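Long-range contacts in OBCA, Oxalate Biosynthetic Component A (Burkholderia glumae, PDB 4NNC), which belongs to the beta-keto acid cleavage enzyme family, a TIM-barrel group, and holds a cobalt(II) ion beside bound ligands in this structure: residues Ala10-Ala15 with Val223-Arg228; Gln249-Val254 with Ser277-Gly282. All coordinates share one frame; numbering follows the deposited sequence.

Contact 1. Residues Ala10-Ala15 with Val223-Arg228. With CO (cobalt (II) ion), chain B; 2KQ ((3S)-3-[2-[3-[[(2R)-4-[[[(2R,3S,4R,5R)-5-(6-aminopurin-9-yl)-4-oxidanyl-3-phosphonooxy-oxolan-2-yl]methoxy-oxidanyl-phosphoryl]oxy-oxidanyl-phosphoryl]oxy-3,3-dimethyl-2-oxidanyl-butanoyl]amino]propanoylamino]ethylsulfanyl]-3-oxidanyl-butanoic acid), chain D; OXL (oxalate ion), chain C.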
loop_
_atom_site.group_PDB
_atom_site.type_symbol
_atom_site.label_atom_id
_atom_site.label_comp_id
_atom_site.label_asym_id
_atom_site.label_seq_id
_atom_site.Cartn_x
_atom_site.Cartn_y
_atom_site.Cartn_z
ATOM N N ALA A 10 6.281 -1.496 -9.886
ATOM C CA ALA A 10 5.917 -0.491 -8.893
ATOM C C ALA A 10 4.380 -0.421 -8.781
ATOM O O ALA A 10 3.686 -0.349 -9.796
ATOM C CB ALA A 10 6.479 0.868 -9.286
ATOM N N ALA A 11 3.862 -0.440 -7.552
ATOM C CA ALA A 11 2.426 -0.297 -7.304
ATOM C C ALA A 11 2.188 0.858 -6.341
ATOM O O ALA A 11 2.136 0.650 -5.122
ATOM C CB ALA A 11 1.846 -1.593 -6.735
ATOM N N PRO A 12 2.053 2.083 -6.887
ATOM C CA PRO A 12 2.019 3.338 -6.112
ATOM C C PRO A 12 0.727 3.682 -5.345
ATOM O O PRO A 12 0.827 4.522 -4.438
ATOM C CB PRO A 12 2.259 4.417 -7.183
ATOM C CG PRO A 12 2.861 3.682 -8.351
ATOM C CD PRO A 12 2.184 2.347 -8.332
ATOM N N ILE A 13 -0.432 3.106 -5.686
ATOM C CA ILE A 13 -1.695 3.619 -5.138
ATOM C C ILE A 13 -2.539 2.577 -4.405
ATOM O O ILE A 13 -2.844 2.726 -3.215
ATOM C CB ILE A 13 -2.577 4.278 -6.228
ATOM C CG1 ILE A 13 -1.757 5.238 -7.082
ATOM C CG2 ILE A 13 -3.758 5.011 -5.589
ATOM C CD1 ILE A 13 -1.246 4.642 -8.380
ATOM N N GLY A 14 -2.947 1.541 -5.132
ATOM C CA GLY A 14 -3.762 0.490 -4.562
ATOM C C GLY A 14 -5.145 0.910 -4.096
ATOM O O GLY A 14 -5.627 1.999 -4.424
ATOM N N ALA A 15 -5.772 0.016 -3.328
ATOM C CA ALA A 15 -7.140 0.178 -2.845
ATOM C C ALA A 15 -7.192 0.650 -1.397
ATOM O O ALA A 15 -8.089 1.405 -1.031
ATOM C CB ALA A 15 -7.919 -1.148 -2.991
ATOM N N VAL A 223 4.451 -0.460 -14.071
ATOM C CA VAL A 223 3.777 0.318 -13.033
ATOM C C VAL A 223 2.311 -0.106 -12.971
ATOM O O VAL A 223 1.567 0.046 -13.944
ATOM C CB VAL A 223 3.867 1.845 -13.282
ATOM C CG1 VAL A 223 3.308 2.612 -12.085
ATOM C CG2 VAL A 223 5.310 2.266 -13.530
ATOM N N HIS A 224 1.910 -0.654 -11.827
ATOM C CA HIS A 224 0.552 -1.123 -11.632
ATOM C C HIS A 224 -0.244 0.005 -10.982
ATOM O O HIS A 224 0.168 0.526 -9.936
ATOM C CB HIS A 224 0.573 -2.369 -10.744
ATOM C CG HIS A 224 -0.777 -2.798 -10.269
ATOM N ND1 HIS A 224 -1.738 -3.313 -11.118
ATOM C CD2 HIS A 224 -1.323 -2.801 -9.027
ATOM C CE1 HIS A 224 -2.819 -3.611 -10.414
ATOM N NE2 HIS A 224 -2.592 -3.313 -9.144
ATOM N N LEU A 225 -1.368 0.384 -11.597
ATOM C CA LEU A 225 -2.125 1.568 -11.177
ATOM C C LEU A 225 -3.537 1.296 -10.653
ATOM O O LEU A 225 -4.239 0.398 -11.150
ATOM C CB LEU A 225 -2.236 2.562 -12.333
ATOM C CG LEU A 225 -0.925 3.149 -12.851
ATOM C CD1 LEU A 225 -1.180 4.116 -14.009
ATOM C CD2 LEU A 225 -0.156 3.821 -11.709
ATOM N N HIS A 226 -3.939 2.098 -9.659
ATOM C CA HIS A 226 -5.331 2.234 -9.243
ATOM C C HIS A 226 -5.693 3.709 -9.317
ATOM O O HIS A 226 -4.807 4.575 -9.253
ATOM C CB HIS A 226 -5.504 1.834 -7.781
ATOM C CG HIS A 226 -5.416 0.364 -7.527
ATOM N ND1 HIS A 226 -6.418 -0.330 -6.884
ATOM C CD2 HIS A 226 -4.443 -0.537 -7.798
ATOM C CE1 HIS A 226 -6.069 -1.604 -6.784
ATOM N NE2 HIS A 226 -4.876 -1.752 -7.327
ATOM N N THR A 227 -6.988 4.002 -9.405
ATOM C CA THR A 227 -7.471 5.362 -9.170
ATOM C C THR A 227 -8.379 5.413 -7.933
ATOM O O THR A 227 -8.862 4.373 -7.476
ATOM C CB THR A 227 -8.213 5.934 -10.390
ATOM O OG1 THR A 227 -9.149 4.962 -10.898
ATOM C CG2 THR A 227 -7.215 6.301 -11.469
ATOM N N ARG A 228 -8.600 6.621 -7.401
ATOM C CA ARG A 228 -9.450 6.824 -6.228
ATOM C C ARG A 228 -10.556 7.844 -6.529
ATOM O O ARG A 228 -10.338 8.831 -7.246
ATOM C CB ARG A 228 -8.619 7.304 -5.031
ATOM C CG ARG A 228 -7.486 6.373 -4.643
ATOM C CD ARG A 228 -8.024 5.043 -4.118
ATOM N NE ARG A 228 -6.932 4.221 -3.607
ATOM C CZ ARG A 228 -6.460 4.286 -2.364
ATOM N NH1 ARG A 228 -7.006 5.128 -1.482
ATOM N NH2 ARG A 228 -5.445 3.500 -2.004
HETATM CO CO CO B . -3.834 -3.489 -7.340
HETATM C C01 2KQ D . -2.824 -1.234 4.173
HETATM C C02 2KQ D . -1.321 -1.524 4.048
HETATM C C03 2KQ D . -0.791 -1.059 2.602
HETATM C C04 2KQ D . -0.595 -0.769 5.169
HETATM O O05 2KQ D . 0.783 -1.048 5.067
HETATM P P06 2KQ D . 1.724 -0.961 6.351
HETATM O O07 2KQ D . 3.151 -0.732 5.886
HETATM O O08 2KQ D . 1.311 0.198 7.243
HETATM O O09 2KQ D . 1.637 -2.349 7.123
HETATM P P10 2KQ D . 0.610 -2.769 8.284
HETATM O O11 2KQ D . 0.656 -4.257 8.492
HETATM O O12 2KQ D . -0.792 -2.392 7.870
HETATM O O13 2KQ D . 0.988 -2.021 9.654
HETATM C C14 2KQ D . 0.135 -2.162 10.801
HETATM C C15 2KQ D . 0.828 -1.715 12.016
HETATM O O16 2KQ D . 2.190 -2.301 12.105
HETATM C C17 2KQ D . 3.137 -1.224 12.047
HETATM N N18 2KQ D . 4.204 -1.628 11.198
HETATM C C19 2KQ D . 4.222 -1.637 9.853
HETATM N N20 2KQ D . 5.416 -2.109 9.428
HETATM C C21 2KQ D . 6.174 -2.412 10.515
HETATM C C22 2KQ D . 7.473 -2.925 10.703
HETATM N N23 2KQ D . 8.317 -3.261 9.564
HETATM N N24 2KQ D . 7.922 -3.105 11.958
HETATM C C25 2KQ D . 7.135 -2.809 13.022
HETATM N N26 2KQ D . 5.899 -2.309 12.880
HETATM C C27 2KQ D . 5.404 -2.109 11.631
HETATM C C28 2KQ D . 2.411 -0.034 11.570
HETATM O O29 2KQ D . 2.930 1.164 12.148
HETATM C C30 2KQ D . 1.030 -0.233 12.039
HETATM O O31 2KQ D . 0.902 0.264 13.388
HETATM P P32 2KQ D . -0.497 0.050 14.218
HETATM O O33 2KQ D . -0.748 -1.439 14.500
HETATM O O34 2KQ D . -0.449 0.815 15.526
HETATM O O35 2KQ D . -1.628 0.587 13.382
HETATM C C36 2KQ D . -1.073 -3.042 4.329
HETATM O O37 2KQ D . -1.522 -3.330 5.586
HETATM C C38 2KQ D . -1.759 -4.011 3.351
HETATM O O39 2KQ D . -2.970 -4.207 3.352
HETATM N N40 2KQ D . -0.922 -4.758 2.423
HETATM C C41 2KQ D . -1.581 -5.677 1.556
HETATM C C42 2KQ D . -1.907 -5.023 0.218
HETATM C C43 2KQ D . -2.601 -5.967 -0.790
HETATM O O44 2KQ D . -3.602 -6.616 -0.481
HETATM N N45 2KQ D . -2.029 -6.090 -2.102
HETATM C C46 2KQ D . -2.687 -6.973 -3.018
HETATM C C47 2KQ D . -3.004 -6.249 -4.307
HETATM S S48 2KQ D . -3.496 -7.381 -5.599
HETATM C C49 2KQ D . -3.598 -6.498 -7.143
HETATM C C50 2KQ D . -2.484 -6.959 -7.925
HETATM O O51 2KQ D . -3.436 -5.108 -6.950
HETATM C C52 2KQ D . -4.884 -6.896 -7.933
HETATM C C53 2KQ D . -5.644 -5.830 -8.660
HETATM O O54 2KQ D . -5.287 -4.615 -8.611
HETATM O O55 2KQ D . -6.652 -6.172 -9.333
HETATM C C1 OXL C . -7.511 -5.453 -4.903
HETATM C C2 OXL C . -6.092 -5.284 -4.542
HETATM O O1 OXL C . -7.974 -6.595 -5.172
HETATM O O2 OXL C . -5.642 -5.819 -3.489
HETATM O O3 OXL C . -8.221 -4.416 -4.949
HETATM O O4 OXL C . -5.367 -4.570 -5.301
HETATM O O HOH W 1 -1.103 0.781 -7.608
#
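The imidazole of His226 lies flat against Gly14, whose CA sits 3.4 Å from the ring centroid and only 12° off its normal, a CH-pi contact over one face. At the edge of that ring NE2 reaches the cobalt ion at 2.0 Å, and an oxygen of the oxalate lies near the ring plane. His224 meets the ion from another direction, NE2 to cobalt 2.2 Å, with the methyl of Ala11 at the edge of its ring. The third flat group, the guanidinium of Arg228, has Ala15 O 3.5 Å above its centre and Gly14 O in its plane. NE gives Gly14 O a bond of 2.7 Å, while NH2 adds weak bonds to Gly14 O and Ile13 O; the arginine chain is bent at chi2, and the side chains of Ile13 and Arg228 slide past each other in opposite directions.

The two chains run side by side as parallel strands only at their start. There His224 N bonds Ala10 O at 2.7 Å, an N-H...O angle of 161°. After that pair the loop leaves the sheet. Pro12 CD presses on His224 O at 3.2 Å, and a water bridges Ile13 N to the same carbonyl. Further on, Ile13 CD1 meets Leu225 CD2 at 3.6 Å.

CG of His224 is anti to its backbone N, while in His226 it lies beside the N (chi1 -73°); these different rotations bring the two NE2 atoms together on one metal. Glu475 and two oxygens of 2KQ complete the cobalt site. Asn275 and Asn251 bond the ND1 atoms of His224 and His226 respectively. These two bonds and the glycine face would limit the turning of the rings, consistent with a well-ordered metal site at the C-terminal end of a barrel strand.

Contact 2. Residues Gln249-Val254 with Ser277-Gly282. With OXL (oxalate ion), chain C; 2KQ ((3S)-3-[2-[3-[[(2R)-4-[[[(2R,3S,4R,5R)-5-(6-aminopurin-9-yl)-4-oxidanyl-3-phosphonooxy-oxolan-2-yl]methoxy-oxidanyl-phosphoryl]oxy-oxidanyl-phosphoryl]oxy-3,3-dimethyl-2-oxidanyl-butanoyl]amino]propanoylamino]ethylsulfanyl]-3-oxidanyl-butanoic acid), chain D.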
loop_
_atom_site.group_PDB
_atom_site.type_symbol
_atom_site.label_atom_id
_atom_site.label_comp_id
_atom_site.label_asym_id
_atom_site.label_seq_id
_atom_site.Cartn_x
_atom_site.Cartn_y
_atom_site.Cartn_z
ATOM N N GLN A 249 -11.622 8.446 -0.089
ATOM C CA GLN A 249 -10.533 8.057 -0.993
ATOM C C GLN A 249 -10.774 6.636 -1.507
ATOM O O GLN A 249 -9.833 5.842 -1.661
ATOM C CB GLN A 249 -9.165 8.145 -0.303
ATOM C CG GLN A 249 -8.831 9.501 0.333
ATOM C CD GLN A 249 -7.396 9.562 0.865
ATOM O OE1 GLN A 249 -6.487 8.915 0.327
ATOM N NE2 GLN A 249 -7.193 10.330 1.928
ATOM N N ARG A 250 -12.044 6.335 -1.766
ATOM C CA ARG A 250 -12.501 4.994 -2.109
ATOM C C ARG A 250 -11.827 4.438 -3.367
ATOM O O ARG A 250 -11.693 5.128 -4.385
ATOM C CB ARG A 250 -14.027 5.004 -2.294
ATOM C CG ARG A 250 -14.688 3.612 -2.337
ATOM C CD ARG A 250 -16.214 3.739 -2.495
ATOM N NE ARG A 250 -16.539 4.729 -3.519
ATOM C CZ ARG A 250 -16.636 4.457 -4.819
ATOM N NH1 ARG A 250 -16.450 3.210 -5.263
ATOM N NH2 ARG A 250 -16.920 5.431 -5.679
ATOM N N ASN A 251 -11.388 3.186 -3.300
ATOM C CA ASN A 251 -10.906 2.553 -4.503
ATOM C C ASN A 251 -12.017 2.571 -5.531
ATOM O O ASN A 251 -13.156 2.216 -5.222
ATOM C CB ASN A 251 -10.476 1.115 -4.249
ATOM C CG ASN A 251 -9.793 0.501 -5.463
ATOM O OD1 ASN A 251 -8.712 0.947 -5.873
ATOM N ND2 ASN A 251 -10.419 -0.518 -6.048
ATOM N N GLN A 252 -11.683 2.990 -6.748
ATOM C CA GLN A 252 -12.658 3.089 -7.825
ATOM C C GLN A 252 -11.946 3.353 -9.153
ATOM O O GLN A 252 -11.038 4.168 -9.218
ATOM C CB GLN A 252 -13.622 4.243 -7.530
ATOM C CG GLN A 252 -14.606 4.521 -8.641
ATOM C CD GLN A 252 -15.602 3.399 -8.784
ATOM O OE1 GLN A 252 -16.391 3.131 -7.871
ATOM N NE2 GLN A 252 -15.565 2.718 -9.925
ATOM N N ILE A 253 -12.356 2.661 -10.206
ATOM C CA ILE A 253 -11.898 2.979 -11.554
ATOM C C ILE A 253 -12.534 4.290 -12.021
ATOM O O ILE A 253 -13.762 4.376 -12.176
ATOM C CB ILE A 253 -12.281 1.857 -12.536
ATOM C CG1 ILE A 253 -11.698 0.523 -12.068
ATOM C CG2 ILE A 253 -11.828 2.196 -13.953
ATOM C CD1 ILE A 253 -12.403 -0.678 -12.680
ATOM N N VAL A 254 -11.710 5.308 -12.244
ATOM C CA VAL A 254 -12.214 6.620 -12.624
ATOM C C VAL A 254 -11.737 6.918 -14.035
ATOM O O VAL A 254 -10.543 7.142 -14.254
ATOM C CB VAL A 254 -11.692 7.706 -11.673
ATOM C CG1 VAL A 254 -12.360 9.057 -11.975
ATOM C CG2 VAL A 254 -11.924 7.296 -10.228
ATOM N N SER A 277 -5.297 -1.713 -12.786
ATOM C CA SER A 277 -6.170 -2.501 -11.929
ATOM C C SER A 277 -7.606 -2.486 -12.456
ATOM O O SER A 277 -8.156 -1.425 -12.788
ATOM C CB SER A 277 -6.138 -1.996 -10.485
ATOM O OG SER A 277 -6.981 -2.789 -9.666
ATOM N N THR A 278 -8.193 -3.676 -12.540
ATOM C CA THR A 278 -9.600 -3.866 -12.895
ATOM C C THR A 278 -10.420 -4.282 -11.667
ATOM O O THR A 278 -11.602 -4.635 -11.777
ATOM C CB THR A 278 -9.738 -4.992 -13.893
ATOM O OG1 THR A 278 -9.204 -6.183 -13.299
ATOM C CG2 THR A 278 -8.962 -4.676 -15.165
ATOM N N SER A 279 -9.788 -4.251 -10.502
ATOM C CA SER A 279 -10.448 -4.654 -9.263
ATOM C C SER A 279 -11.546 -3.678 -8.854
ATOM O O SER A 279 -11.445 -2.478 -9.111
ATOM C CB SER A 279 -9.416 -4.744 -8.142
ATOM O OG SER A 279 -9.968 -4.250 -6.946
ATOM N N VAL A 280 -12.602 -4.182 -8.224
ATOM C CA VAL A 280 -13.617 -3.289 -7.662
ATOM C C VAL A 280 -13.724 -3.452 -6.153
ATOM O O VAL A 280 -14.792 -3.235 -5.574
ATOM C CB VAL A 280 -15.000 -3.479 -8.299
ATOM C CG1 VAL A 280 -14.988 -2.976 -9.740
ATOM C CG2 VAL A 280 -15.438 -4.954 -8.199
ATOM N N ARG A 281 -12.602 -3.836 -5.538
ATOM C CA ARG A 281 -12.467 -3.903 -4.086
ATOM C C ARG A 281 -13.067 -2.654 -3.450
ATOM O O ARG A 281 -12.757 -1.531 -3.864
ATOM C CB ARG A 281 -10.994 -4.037 -3.685
ATOM C CG ARG A 281 -10.788 -4.166 -2.178
ATOM C CD ARG A 281 -9.323 -4.319 -1.791
ATOM N NE ARG A 281 -9.196 -4.797 -0.413
ATOM C CZ ARG A 281 -8.101 -5.355 0.098
ATOM N NH1 ARG A 281 -7.003 -5.499 -0.641
ATOM N NH2 ARG A 281 -8.102 -5.767 1.355
ATOM N N GLY A 282 -13.942 -2.860 -2.467
ATOM C CA GLY A 282 -14.748 -1.780 -1.931
ATOM C C GLY A 282 -16.123 -1.733 -2.582
ATOM O O GLY A 282 -17.145 -1.700 -1.884
HETATM C C1 OXL C . -7.511 -5.453 -4.903
HETATM C C2 OXL C . -6.092 -5.284 -4.542
HETATM O O1 OXL C . -7.974 -6.595 -5.172
HETATM O O2 OXL C . -5.642 -5.819 -3.489
HETATM O O3 OXL C . -8.221 -4.416 -4.949
HETATM O O4 OXL C . -5.367 -4.570 -5.301
HETATM C C01 2KQ D . -2.824 -1.234 4.173
HETATM C C02 2KQ D . -1.321 -1.524 4.048
HETATM C C03 2KQ D . -0.791 -1.059 2.602
HETATM C C04 2KQ D . -0.595 -0.769 5.169
HETATM O O05 2KQ D . 0.783 -1.048 5.067
HETATM P P06 2KQ D . 1.724 -0.961 6.351
HETATM O O07 2KQ D . 3.151 -0.732 5.886
HETATM O O08 2KQ D . 1.311 0.198 7.243
HETATM O O09 2KQ D . 1.637 -2.349 7.123
HETATM P P10 2KQ D . 0.610 -2.769 8.284
HETATM O O11 2KQ D . 0.656 -4.257 8.492
HETATM O O12 2KQ D . -0.792 -2.392 7.870
HETATM O O13 2KQ D . 0.988 -2.021 9.654
HETATM C C14 2KQ D . 0.135 -2.162 10.801
HETATM C C15 2KQ D . 0.828 -1.715 12.016
HETATM O O16 2KQ D . 2.190 -2.301 12.105
HETATM C C17 2KQ D . 3.137 -1.224 12.047
HETATM N N18 2KQ D . 4.204 -1.628 11.198
HETATM C C19 2KQ D . 4.222 -1.637 9.853
HETATM N N20 2KQ D . 5.416 -2.109 9.428
HETATM C C21 2KQ D . 6.174 -2.412 10.515
HETATM C C22 2KQ D . 7.473 -2.925 10.703
HETATM N N23 2KQ D . 8.317 -3.261 9.564
HETATM N N24 2KQ D . 7.922 -3.105 11.958
HETATM C C25 2KQ D . 7.135 -2.809 13.022
HETATM N N26 2KQ D . 5.899 -2.309 12.880
HETATM C C27 2KQ D . 5.404 -2.109 11.631
HETATM C C28 2KQ D . 2.411 -0.034 11.570
HETATM O O29 2KQ D . 2.930 1.164 12.148
HETATM C C30 2KQ D . 1.030 -0.233 12.039
HETATM O O31 2KQ D . 0.902 0.264 13.388
HETATM P P32 2KQ D . -0.497 0.050 14.218
HETATM O O33 2KQ D . -0.748 -1.439 14.500
HETATM O O34 2KQ D . -0.449 0.815 15.526
HETATM O O35 2KQ D . -1.628 0.587 13.382
HETATM C C36 2KQ D . -1.073 -3.042 4.329
HETATM O O37 2KQ D . -1.522 -3.330 5.586
HETATM C C38 2KQ D . -1.759 -4.011 3.351
HETATM O O39 2KQ D . -2.970 -4.207 3.352
HETATM N N40 2KQ D . -0.922 -4.758 2.423
HETATM C C41 2KQ D . -1.581 -5.677 1.556
HETATM C C42 2KQ D . -1.907 -5.023 0.218
HETATM C C43 2KQ D . -2.601 -5.967 -0.790
HETATM O O44 2KQ D . -3.602 -6.616 -0.481
HETATM N N45 2KQ D . -2.029 -6.090 -2.102
HETATM C C46 2KQ D . -2.687 -6.973 -3.018
HETATM C C47 2KQ D . -3.004 -6.249 -4.307
HETATM S S48 2KQ D . -3.496 -7.381 -5.599
HETATM C C49 2KQ D . -3.598 -6.498 -7.143
HETATM C C50 2KQ D . -2.484 -6.959 -7.925
HETATM O O51 2KQ D . -3.436 -5.108 -6.950
HETATM C C52 2KQ D . -4.884 -6.896 -7.933
HETATM C C53 2KQ D . -5.644 -5.830 -8.660
HETATM O O54 2KQ D . -5.287 -4.615 -8.611
HETATM O O55 2KQ D . -6.652 -6.172 -9.333
HETATM O O HOH W 2 -9.172 -0.889 -8.781
#
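Asn251 pushes its side chain straight into the loop 277-282, and there the packing is closest. With CG anti to the backbone N (chi1 -172°), its CB lies 3.5 Å from Arg281 O, and ND2 gives the same carbonyl a long, weak hydrogen bond of 3.4 Å. The other N-H use of ND2 is a water, which in turn donates to Ser277 OG and to Ser279 O, the last at 2.8 Å. One water thus ties the amide to two points of the loop, while OD1 is taken by His226. Next to this polar patch Ile253 packs more loosely against backbone carbonyls, its CD1 4.1 Å from Thr278 O.

Two successive ST turns shape the loop, Ser277 OG accepting from Ser279 N and Ser279 OG from Arg281 N. Both hydroxyls still donate to ligands: Ser277 OG to 2KQ O54 at 2.7 Å, and Ser279 OG to O3 of the oxalate, also at 2.7 Å. The extended side chain of Arg281 carries its guanidinium past the oxalate, with O2 at the edge of the group and a weak bond from NH1; Phe318 is its cation-pi partner.

The opposite character shows around the partly exposed Arg250 and Gln252, which lean on each other rather than on the loop. Here Arg250 NH1 bonds Gln252 OE1 at 2.6 Å, and Asp229 takes a salt bridge from the same arginine.

In the fold, 249-254 runs from the short strand 250-251, antiparallel to 222-229, to the N-cap residue Val254 of helix 255-268. The loop follows strand 273-276; Thr278 packs on Ala309 of strand 308-311, and Val280 on Arg292 of helix 291-294.

In the fold
Both contacts are buried, but contact 1 lies nearer the centre of the chain and buries about twice the surface, while contact 2 reaches a partly exposed flank. They meet through the same sheet: contact 1 contains part of strand 222-229, paired with the N-terminal segment of the barrel, and contact 2 supplies the neighbouring strand 250-251. The chemistry follows the place. In contact 1 imidazoles bind the metal over tight backbone packing; in contact 2 serine hydroxyls, an arginine and a water serve the ligands and the loop. A probable hydrogen bond, Thr227 OG1 to Gln252 O at 2.6 Å, joins the two. Both line one pocket, since each touches 2KQ and the oxalate.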